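Sulfite dehydrogenase (Paracoccus pantotrophus, PDB 2XTS) oxidises protein-bound sulfur in the Sox system, working as a molybdenum-cofactor enzyme in complex with a heme-bearing cytochrome. Local coordinates at residues 42-47 against 131-136; 185-190 against 213-218; 275-280 against 376-381. All blocks are in the same frame, centred on the assembly; numbering follows the deposited sequence.

Contact 1 (42-47 against 131-136); sequences VEWLTE and AQLEGC
Gln-132 and Leu-133, the two residues that meet Trp-44, are held by their backbones: both N atoms bond to OE2 of Glu-127, so one carboxylate oxygen accepts from two successive backbone N-H groups and probably steadies this loop. Gln-132 and Leu-133 then send their side chains toward the indole from consecutive positions.

The amide of Gln-132 comes to the rim of the ring. Its OE1 lies 3.6 Å from CH2 of Trp-44, near the indole plane and close to the line of that C-H bond. The amide and ring planes are 44° apart, so the two groups do not stack. The contact is edge-on, and the carbonyl oxygen probably finds a slightly positive C-H there. The Gln-132 chain runs extended beyond CG, which carries the amide out to the indole. Its NE2 bonds to a glycerol, probably from the crystallisation liquor.

The segment 131-136 belongs to the loop between strand 112-119 and helix 136-140 in the molybdopterin-binding domain. Cys-120, in the molybdenum pocket, lies at the start of the same loop. Gly-135 is the N-cap of that helix.

Leu-133 reaches past the indole with its methyl CD2, 4.1 Å from CZ2 of Trp-44. This branch approaches the ring obliquely. Val-42 stands a little farther off, with CG1 4.5 Å from CD2 of Leu-133. Within 42-47, Leu-45 puts CD2 3.6 Å above the indole plane, toward the rim. With CG of Trp-44 between backbone N and carbonyl carbon (chi1 70°), the ring is swung back over Leu-45 while its far edge still faces Gln-132.

NE1 of Trp-44 hydrogen-bonds to the carbonyl O of Val-183 in the cytochrome chain, and that chain also packs on Gln-132 through Leu-181.

Contact 2 (185-190 against 213-218); sequences MEKVMD and LVVPGW
Lys-187, near the start of helix 185-191, lies along the indole of Trp-218 in the molybdopterin-binding domain. Trp-218 closes a type II beta turn, Val-215 to Trp-218, that follows strand 212-214. Gly-217 takes the positive phi that suits the third position of this turn.

The ring and aliphatic contacts come first. The lysine chain passes over one indole face. CG sits 3.6 Å from the centroid of the six-membered ring, 16° off its normal, a CH-pi contact. NZ is 4.3 Å from the centroid of the five-membered ring and makes a cation-pi interaction. A bend at chi2 (63°) keeps the chain over the ring. Beyond the ring, CE of Lys-187 also meets CG1 of Val-215 at 3.9 Å. Trp-260 stacks on Trp-218 as well. With an alanine here instead of Trp-218, the aliphatic part of Lys-187 is likely to lose its flat support and NZ its pi partner.

Polar bonds fix the end of the chain. NZ forms a salt bridge with OD1 of Asp-191 on the same helix. This carboxylate, the carbonyl of Pro-216 and the ring share the grip on the buried ammonium group. NZ of Lys-187 donates to O of Pro-216 at 2.9 Å, in the carbonyl plane and on a lone pair, with a C=O...N angle of 143°.

Contact 3 (275-280 against 376-381); sequences VPIRHG and WWVKAD
Val-378, at the end of strand 375-378, touches Ile-277 across the contact. Its methyl CG1 is 3.7 Å from CD1 of Ile-277, and the two side chains cross at about a right angle. CD1 gets there because the isoleucine chain is extended at chi2 (173°), sending its longer branch out toward the strand. Trp-333 on strand 325-333 packs on both residues. Strand 375-378 belongs to the eight-stranded antiparallel sheet of the dimerisation domain, and 275-280 lies in the connection between strands 265-270 and 282-291.

Further on, the carbonyl O of Asp-381 stands 3.9 Å from O of Ile-277. The two oxygens only approach each other; the backbone bond of Ile-277 is made with the next residue, Gly-382. OD1 of Asp-381 accepts from N of Glu-383, which ties the carboxylate to the backbone two residues on.

The joint between loop and strand end therefore combines one buried methyl contact with backbone bonding just beyond it, so its direct side-chain part depends on apolar fit rather than on charge.

Contacts 1 and 3 are neighbours. Their centres are 22 Å apart, and CB of Cys-136 packs against CZ2 of Trp-376 at 3.7 Å, which joins the molybdopterin-binding part to the dimerisation sheet. The cytochrome chain reaches residues of both. Contact 2 lies apart, across the chain's centre from the other two: about 18 Å from contact 1 and 22 Å from contact 3 between nearest atoms. It does not touch the cofactor, but the side chain of Val-215 is about 9 Å from the molybdopterin and that of Trp-218 about 8 Å from the cobalt. Trp-218 is followed by Glu-219 of the cobalt site, then by Gly-220 and Asn-221 of the molybdenum pocket.

Contact 1 (42-47 against 131-136)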
loop_
_atom_site.group_PDB
_atom_site.type_symbol
_atom_site.label_atom_id
_atom_site.label_comp_id
_atom_site.label_asym_id
_atom_site.label_seq_id
_atom_site.Cartn_x
_atom_site.Cartn_y
_atom_site.Cartn_z
ATOM N N VAL A 42 9.374 5.588 -21.492
ATOM C CA VAL A 42 9.726 5.288 -22.886
ATOM C C VAL A 42 9.598 6.605 -23.659
ATOM O O VAL A 42 8.504 7.039 -24.017
ATOM C CB VAL A 42 8.801 4.200 -23.509
ATOM C CG1 VAL A 42 9.226 3.893 -24.956
ATOM C CG2 VAL A 42 8.776 2.931 -22.670
ATOM N N GLU A 43 10.723 7.240 -23.933
ATOM C CA GLU A 43 10.664 8.600 -24.468
ATOM C C GLU A 43 9.946 8.719 -25.829
ATOM O O GLU A 43 9.211 9.699 -26.084
ATOM C CB GLU A 43 12.073 9.172 -24.579
ATOM C CG GLU A 43 12.131 10.638 -25.059
ATOM C CD GLU A 43 13.362 10.941 -25.896
ATOM O OE1 GLU A 43 13.232 11.663 -26.906
ATOM O OE2 GLU A 43 14.458 10.450 -25.549
ATOM N N TRP A 44 10.135 7.743 -26.710
ATOM C CA TRP A 44 9.595 7.875 -28.065
ATOM C C TRP A 44 8.065 7.878 -28.146
ATOM O O TRP A 44 7.487 8.240 -29.178
ATOM C CB TRP A 44 10.186 6.833 -29.025
ATOM C CG TRP A 44 9.794 5.383 -28.831
ATOM C CD1 TRP A 44 10.514 4.407 -28.166
ATOM C CD2 TRP A 44 8.640 4.723 -29.362
ATOM N NE1 TRP A 44 9.861 3.203 -28.243
ATOM C CE2 TRP A 44 8.716 3.361 -28.978
ATOM C CE3 TRP A 44 7.555 5.144 -30.136
ATOM C CZ2 TRP A 44 7.732 2.429 -29.317
ATOM C CZ3 TRP A 44 6.580 4.216 -30.485
ATOM C CH2 TRP A 44 6.675 2.871 -30.069
ATOM N N LEU A 45 7.380 7.510 -27.063
ATOM C CA LEU A 45 5.935 7.378 -27.126
ATOM C C LEU A 45 5.219 8.728 -27.246
ATOM O O LEU A 45 4.090 8.775 -27.744
ATOM C CB LEU A 45 5.407 6.604 -25.911
ATOM C CG LEU A 45 5.696 5.104 -25.841
ATOM C CD1 LEU A 45 5.095 4.516 -24.566
ATOM C CD2 LEU A 45 5.166 4.380 -27.053
ATOM N N THR A 46 5.844 9.800 -26.763
ATOM C CA THR A 46 5.201 11.125 -26.761
ATOM C C THR A 46 6.178 12.211 -27.161
ATOM O O THR A 46 7.363 11.985 -27.185
ATOM C CB THR A 46 4.628 11.446 -25.370
ATOM O OG1 THR A 46 5.664 11.338 -24.393
ATOM C CG2 THR A 46 3.520 10.476 -25.022
ATOM N N GLU A 47 5.686 13.404 -27.481
ATOM C CA GLU A 47 6.612 14.494 -27.832
ATOM C C GLU A 47 7.126 15.324 -26.666
ATOM O O GLU A 47 8.109 16.040 -26.824
ATOM C CB GLU A 47 6.073 15.474 -28.882
ATOM C CG GLU A 47 7.096 16.664 -29.066
ATOM C CD GLU A 47 7.255 17.203 -30.460
ATOM O OE1 GLU A 47 8.358 17.685 -30.816
ATOM O OE2 GLU A 47 6.281 17.167 -31.208
ATOM N N ALA A 131 3.705 -6.748 -32.002
ATOM C CA ALA A 131 4.461 -6.875 -30.763
ATOM C C ALA A 131 5.594 -5.865 -30.819
ATOM O O ALA A 131 6.447 -5.943 -31.707
ATOM C CB ALA A 131 4.987 -8.276 -30.642
ATOM N N GLN A 132 5.561 -4.861 -29.950
ATOM C CA GLN A 132 6.504 -3.750 -30.067
ATOM C C GLN A 132 7.431 -3.631 -28.862
ATOM O O GLN A 132 8.621 -3.534 -29.046
ATOM C CB GLN A 132 5.775 -2.422 -30.309
ATOM C CG GLN A 132 5.016 -2.369 -31.649
ATOM C CD GLN A 132 4.723 -0.972 -32.137
ATOM O OE1 GLN A 132 4.875 0.006 -31.411
ATOM N NE2 GLN A 132 4.290 -0.876 -33.386
ATOM N N LEU A 133 6.902 -3.645 -27.646
ATOM C CA LEU A 133 7.729 -3.404 -26.456
ATOM C C LEU A 133 7.956 -4.706 -25.687
ATOM O O LEU A 133 7.148 -5.617 -25.737
ATOM C CB LEU A 133 7.114 -2.307 -25.551
ATOM C CG LEU A 133 7.012 -0.886 -26.139
ATOM C CD1 LEU A 133 6.261 0.010 -25.217
ATOM C CD2 LEU A 133 8.374 -0.312 -26.386
ATOM N N GLU A 134 9.090 -4.771 -25.005
ATOM C CA GLU A 134 9.576 -5.997 -24.392
ATOM C C GLU A 134 9.446 -5.956 -22.871
ATOM O O GLU A 134 10.327 -5.429 -22.176
ATOM C CB GLU A 134 11.040 -6.174 -24.789
ATOM C CG GLU A 134 11.265 -6.286 -26.301
ATOM C CD GLU A 134 12.728 -6.231 -26.681
ATOM O OE1 GLU A 134 13.519 -6.942 -26.029
ATOM O OE2 GLU A 134 13.077 -5.467 -27.620
ATOM N N GLY A 135 8.350 -6.496 -22.356
ATOM C CA GLY A 135 8.103 -6.529 -20.921
ATOM C C GLY A 135 6.704 -6.109 -20.581
ATOM O O GLY A 135 6.239 -5.092 -21.084
ATOM N N CYS A 136 6.060 -6.830 -19.666
ATOM C CA CYS A 136 4.718 -6.461 -19.261
ATOM C C CYS A 136 4.666 -5.118 -18.538
ATOM O O CYS A 136 3.626 -4.472 -18.557
ATOM C CB CYS A 136 4.031 -7.562 -18.433
ATOM S SG CYS A 136 4.847 -7.973 -16.891
#

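Contact 2 (185-190 against 213-218)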
loop_
_atom_site.group_PDB
_atom_site.type_symbol
_atom_site.label_atom_id
_atom_site.label_comp_id
_atom_site.label_asym_id
_atom_site.label_seq_id
_atom_site.Cartn_x
_atom_site.Cartn_y
_atom_site.Cartn_z
ATOM N N MET A 185 -25.111 11.190 -15.384
ATOM C CA MET A 185 -25.449 11.310 -13.967
ATOM C C MET A 185 -25.661 9.944 -13.309
ATOM O O MET A 185 -25.346 9.776 -12.148
ATOM C CB MET A 185 -26.700 12.191 -13.787
ATOM C CG MET A 185 -26.923 12.763 -12.384
ATOM S SD MET A 185 -25.524 13.703 -11.690
ATOM C CE MET A 185 -25.157 14.853 -12.987
ATOM N N GLU A 186 -26.113 8.943 -14.046
ATOM C CA GLU A 186 -26.293 7.619 -13.454
ATOM C C GLU A 186 -24.996 7.033 -12.885
ATOM O O GLU A 186 -24.982 6.431 -11.827
ATOM C CB GLU A 186 -26.888 6.637 -14.464
ATOM C CG GLU A 186 -27.249 5.291 -13.856
ATOM C CD GLU A 186 -27.832 4.297 -14.851
ATOM O OE1 GLU A 186 -27.914 4.590 -16.067
ATOM O OE2 GLU A 186 -28.217 3.204 -14.403
ATOM N N LYS A 187 -23.894 7.240 -13.582
ATOM C CA LYS A 187 -22.615 6.757 -13.078
ATOM C C LYS A 187 -22.154 7.567 -11.877
ATOM O O LYS A 187 -21.694 7.018 -10.878
ATOM C CB LYS A 187 -21.554 6.784 -14.182
ATOM C CG LYS A 187 -20.134 6.384 -13.714
ATOM C CD LYS A 187 -20.066 4.952 -13.218
ATOM C CE LYS A 187 -18.639 4.496 -12.939
ATOM N NZ LYS A 187 -18.564 3.161 -12.291
ATOM N N VAL A 188 -22.251 8.879 -11.997
ATOM C CA VAL A 188 -21.896 9.784 -10.906
ATOM C C VAL A 188 -22.559 9.373 -9.601
ATOM O O VAL A 188 -21.924 9.348 -8.552
ATOM C CB VAL A 188 -22.324 11.249 -11.262
ATOM C CG1 VAL A 188 -22.187 12.191 -10.072
ATOM C CG2 VAL A 188 -21.549 11.779 -12.485
ATOM N N MET A 189 -23.858 9.111 -9.681
ATOM C CA MET A 189 -24.660 8.803 -8.514
ATOM C C MET A 189 -24.468 7.392 -7.998
ATOM O O MET A 189 -24.926 7.076 -6.896
ATOM C CB MET A 189 -26.131 9.053 -8.838
ATOM C CG MET A 189 -26.456 10.506 -9.063
ATOM S SD MET A 189 -26.040 11.598 -7.688
ATOM C CE MET A 189 -27.312 11.190 -6.491
ATOM N N ASP A 190 -23.814 6.535 -8.778
ATOM C CA ASP A 190 -23.569 5.137 -8.412
ATOM C C ASP A 190 -22.325 5.063 -7.503
ATOM O O ASP A 190 -22.475 4.976 -6.282
ATOM C CB ASP A 190 -23.446 4.289 -9.688
ATOM C CG ASP A 190 -23.139 2.822 -9.421
ATOM O OD1 ASP A 190 -22.998 2.402 -8.248
ATOM O OD2 ASP A 190 -22.997 2.094 -10.426
ATOM N N LEU A 213 -10.837 12.285 -8.746
ATOM C CA LEU A 213 -11.915 11.347 -8.952
ATOM C C LEU A 213 -11.423 9.921 -9.087
ATOM O O LEU A 213 -10.406 9.667 -9.725
ATOM C CB LEU A 213 -12.720 11.706 -10.203
ATOM C CG LEU A 213 -13.390 13.079 -10.197
ATOM C CD1 LEU A 213 -14.268 13.276 -11.437
ATOM C CD2 LEU A 213 -14.203 13.299 -8.921
ATOM N N VAL A 214 -12.200 9.022 -8.502
ATOM C CA VAL A 214 -12.060 7.575 -8.623
ATOM C C VAL A 214 -13.344 7.106 -9.298
ATOM O O VAL A 214 -14.455 7.395 -8.808
ATOM C CB VAL A 214 -11.818 6.898 -7.251
ATOM C CG1 VAL A 214 -11.972 5.395 -7.352
ATOM C CG2 VAL A 214 -10.441 7.272 -6.775
ATOM N N VAL A 215 -13.201 6.455 -10.466
ATOM C CA VAL A 215 -14.339 6.114 -11.353
ATOM C C VAL A 215 -14.293 4.610 -11.638
ATOM O O VAL A 215 -13.717 4.169 -12.639
ATOM C CB VAL A 215 -14.260 6.932 -12.667
ATOM C CG1 VAL A 215 -15.561 6.778 -13.454
ATOM C CG2 VAL A 215 -13.904 8.419 -12.378
ATOM N N PRO A 216 -14.826 3.799 -10.720
ATOM C CA PRO A 216 -14.558 2.372 -10.784
ATOM C C PRO A 216 -14.928 1.727 -12.123
ATOM O O PRO A 216 -16.029 1.894 -12.645
ATOM C CB PRO A 216 -15.371 1.818 -9.639
ATOM C CG PRO A 216 -15.335 2.923 -8.648
ATOM C CD PRO A 216 -15.515 4.143 -9.468
ATOM N N GLY A 217 -13.953 1.037 -12.687
ATOM C CA GLY A 217 -14.143 0.294 -13.910
ATOM C C GLY A 217 -13.997 1.087 -15.193
ATOM O O GLY A 217 -14.041 0.499 -16.272
ATOM N N TRP A 218 -13.870 2.406 -15.091
ATOM C CA TRP A 218 -13.864 3.290 -16.251
ATOM C C TRP A 218 -12.439 3.766 -16.562
ATOM O O TRP A 218 -11.554 3.788 -15.688
ATOM C CB TRP A 218 -14.813 4.466 -16.031
ATOM C CG TRP A 218 -16.264 4.125 -16.177
ATOM C CD1 TRP A 218 -16.816 2.880 -16.092
ATOM C CD2 TRP A 218 -17.342 5.020 -16.493
ATOM N NE1 TRP A 218 -18.166 2.951 -16.330
ATOM C CE2 TRP A 218 -18.512 4.251 -16.573
ATOM C CE3 TRP A 218 -17.423 6.389 -16.733
ATOM C CZ2 TRP A 218 -19.740 4.812 -16.908
ATOM C CZ3 TRP A 218 -18.631 6.943 -17.071
ATOM C CH2 TRP A 218 -19.777 6.164 -17.145
#

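Contact 3 (275-280 against 376-381)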
loop_
_atom_site.group_PDB
_atom_site.type_symbol
_atom_site.label_atom_id
_atom_site.label_comp_id
_atom_site.label_asym_id
_atom_site.label_seq_id
_atom_site.Cartn_x
_atom_site.Cartn_y
_atom_site.Cartn_z
ATOM N N VAL A 275 11.402 -11.027 -16.594
ATOM C CA VAL A 275 11.487 -12.031 -15.541
ATOM C C VAL A 275 11.771 -13.395 -16.194
ATOM O O VAL A 275 10.909 -14.281 -16.270
ATOM C CB VAL A 275 10.187 -12.110 -14.706
ATOM C CG1 VAL A 275 10.397 -13.008 -13.473
ATOM C CG2 VAL A 275 9.705 -10.744 -14.294
ATOM N N PRO A 276 12.980 -13.556 -16.728
ATOM C CA PRO A 276 13.363 -14.841 -17.318
ATOM C C PRO A 276 13.454 -15.956 -16.302
ATOM O O PRO A 276 13.614 -15.695 -15.107
ATOM C CB PRO A 276 14.752 -14.549 -17.869
ATOM C CG PRO A 276 15.274 -13.477 -16.991
ATOM C CD PRO A 276 14.096 -12.607 -16.741
ATOM N N ILE A 277 13.335 -17.189 -16.778
ATOM C CA ILE A 277 13.519 -18.352 -15.930
ATOM C C ILE A 277 15.003 -18.665 -15.900
ATOM O O ILE A 277 15.549 -19.100 -16.906
ATOM C CB ILE A 277 12.746 -19.568 -16.455
ATOM C CG1 ILE A 277 11.286 -19.213 -16.734
ATOM C CG2 ILE A 277 12.872 -20.722 -15.457
ATOM C CD1 ILE A 277 10.532 -20.345 -17.424
ATOM N N ARG A 278 15.677 -18.382 -14.792
ATOM C CA ARG A 278 17.117 -18.627 -14.666
ATOM C C ARG A 278 17.429 -19.838 -13.808
ATOM O O ARG A 278 18.590 -20.204 -13.674
ATOM C CB ARG A 278 17.826 -17.413 -14.058
ATOM C CG ARG A 278 17.746 -16.121 -14.851
ATOM C CD ARG A 278 18.692 -15.126 -14.201
ATOM N NE ARG A 278 19.009 -13.939 -14.999
ATOM C CZ ARG A 278 18.444 -12.741 -14.852
ATOM N NH1 ARG A 278 17.465 -12.535 -13.975
ATOM N NH2 ARG A 278 18.855 -11.740 -15.608
ATOM N N HIS A 279 16.413 -20.437 -13.211
ATOM C CA HIS A 279 16.637 -21.477 -12.221
ATOM C C HIS A 279 16.556 -22.899 -12.733
ATOM O O HIS A 279 16.699 -23.850 -11.953
ATOM C CB HIS A 279 15.706 -21.302 -11.016
ATOM C CG HIS A 279 14.247 -21.276 -11.350
ATOM N ND1 HIS A 279 13.594 -22.284 -12.033
ATOM C CD2 HIS A 279 13.292 -20.384 -11.000
ATOM C CE1 HIS A 279 12.310 -21.978 -12.129
ATOM N NE2 HIS A 279 12.105 -20.836 -11.505
ATOM N N GLY A 280 16.355 -23.063 -14.037
ATOM C CA GLY A 280 16.385 -24.391 -14.627
ATOM C C GLY A 280 15.040 -25.080 -14.603
ATOM O O GLY A 280 13.994 -24.474 -14.340
ATOM N N TRP A 376 3.363 -14.998 -24.233
ATOM C CA TRP A 376 4.806 -15.014 -24.000
ATOM C C TRP A 376 5.418 -16.280 -24.598
ATOM O O TRP A 376 4.966 -17.402 -24.310
ATOM C CB TRP A 376 5.182 -15.037 -22.511
ATOM C CG TRP A 376 4.668 -13.922 -21.670
ATOM C CD1 TRP A 376 4.075 -14.077 -20.454
ATOM C CD2 TRP A 376 4.691 -12.494 -21.923
ATOM N NE1 TRP A 376 3.737 -12.861 -19.934
ATOM C CE2 TRP A 376 4.104 -11.874 -20.808
ATOM C CE3 TRP A 376 5.187 -11.688 -22.952
ATOM C CZ2 TRP A 376 3.950 -10.502 -20.722
ATOM C CZ3 TRP A 376 5.049 -10.326 -22.858
ATOM C CH2 TRP A 376 4.437 -9.747 -21.761
ATOM N N TRP A 377 6.454 -16.092 -25.399
ATOM C CA TRP A 377 7.255 -17.221 -25.868
ATOM C C TRP A 377 8.381 -17.481 -24.879
ATOM O O TRP A 377 9.282 -16.677 -24.749
ATOM C CB TRP A 377 7.797 -16.926 -27.263
ATOM C CG TRP A 377 8.638 -18.004 -27.869
ATOM C CD1 TRP A 377 8.530 -19.340 -27.693
ATOM C CD2 TRP A 377 9.688 -17.807 -28.815
ATOM N NE1 TRP A 377 9.455 -20.006 -28.475
ATOM C CE2 TRP A 377 10.164 -19.083 -29.188
ATOM C CE3 TRP A 377 10.244 -16.674 -29.419
ATOM C CZ2 TRP A 377 11.205 -19.255 -30.100
ATOM C CZ3 TRP A 377 11.293 -16.848 -30.330
ATOM C CH2 TRP A 377 11.755 -18.127 -30.657
ATOM N N VAL A 378 8.291 -18.612 -24.178
ATOM C CA VAL A 378 9.347 -19.056 -23.276
ATOM C C VAL A 378 10.248 -19.988 -24.066
ATOM O O VAL A 378 9.807 -21.016 -24.558
ATOM C CB VAL A 378 8.790 -19.788 -22.038
ATOM C CG1 VAL A 378 9.918 -20.264 -21.114
ATOM C CG2 VAL A 378 7.826 -18.893 -21.263
ATOM N N LYS A 379 11.505 -19.613 -24.172
ATOM C CA LYS A 379 12.492 -20.357 -24.950
ATOM C C LYS A 379 13.206 -21.376 -24.066
ATOM O O LYS A 379 13.120 -21.328 -22.845
ATOM C CB LYS A 379 13.482 -19.401 -25.630
ATOM C CG LYS A 379 12.770 -18.447 -26.592
ATOM C CD LYS A 379 13.683 -17.493 -27.334
ATOM C CE LYS A 379 14.103 -16.334 -26.478
ATOM N NZ LYS A 379 14.853 -15.337 -27.281
ATOM N N ALA A 380 13.946 -22.281 -24.699
ATOM C CA ALA A 380 14.664 -23.328 -23.989
ATOM C C ALA A 380 15.725 -22.833 -23.012
ATOM O O ALA A 380 16.053 -23.527 -22.061
ATOM C CB ALA A 380 15.288 -24.284 -24.990
ATOM N N ASP A 381 16.242 -21.633 -23.237
ATOM C CA ASP A 381 17.198 -21.005 -22.327
ATOM C C ASP A 381 16.547 -20.236 -21.183
ATOM O O ASP A 381 17.249 -19.644 -20.384
ATOM C CB ASP A 381 18.183 -20.118 -23.106
ATOM C CG ASP A 381 17.515 -18.959 -23.842
ATOM O OD1 ASP A 381 16.286 -18.790 -23.730
ATOM O OD2 ASP A 381 18.236 -18.221 -24.553
#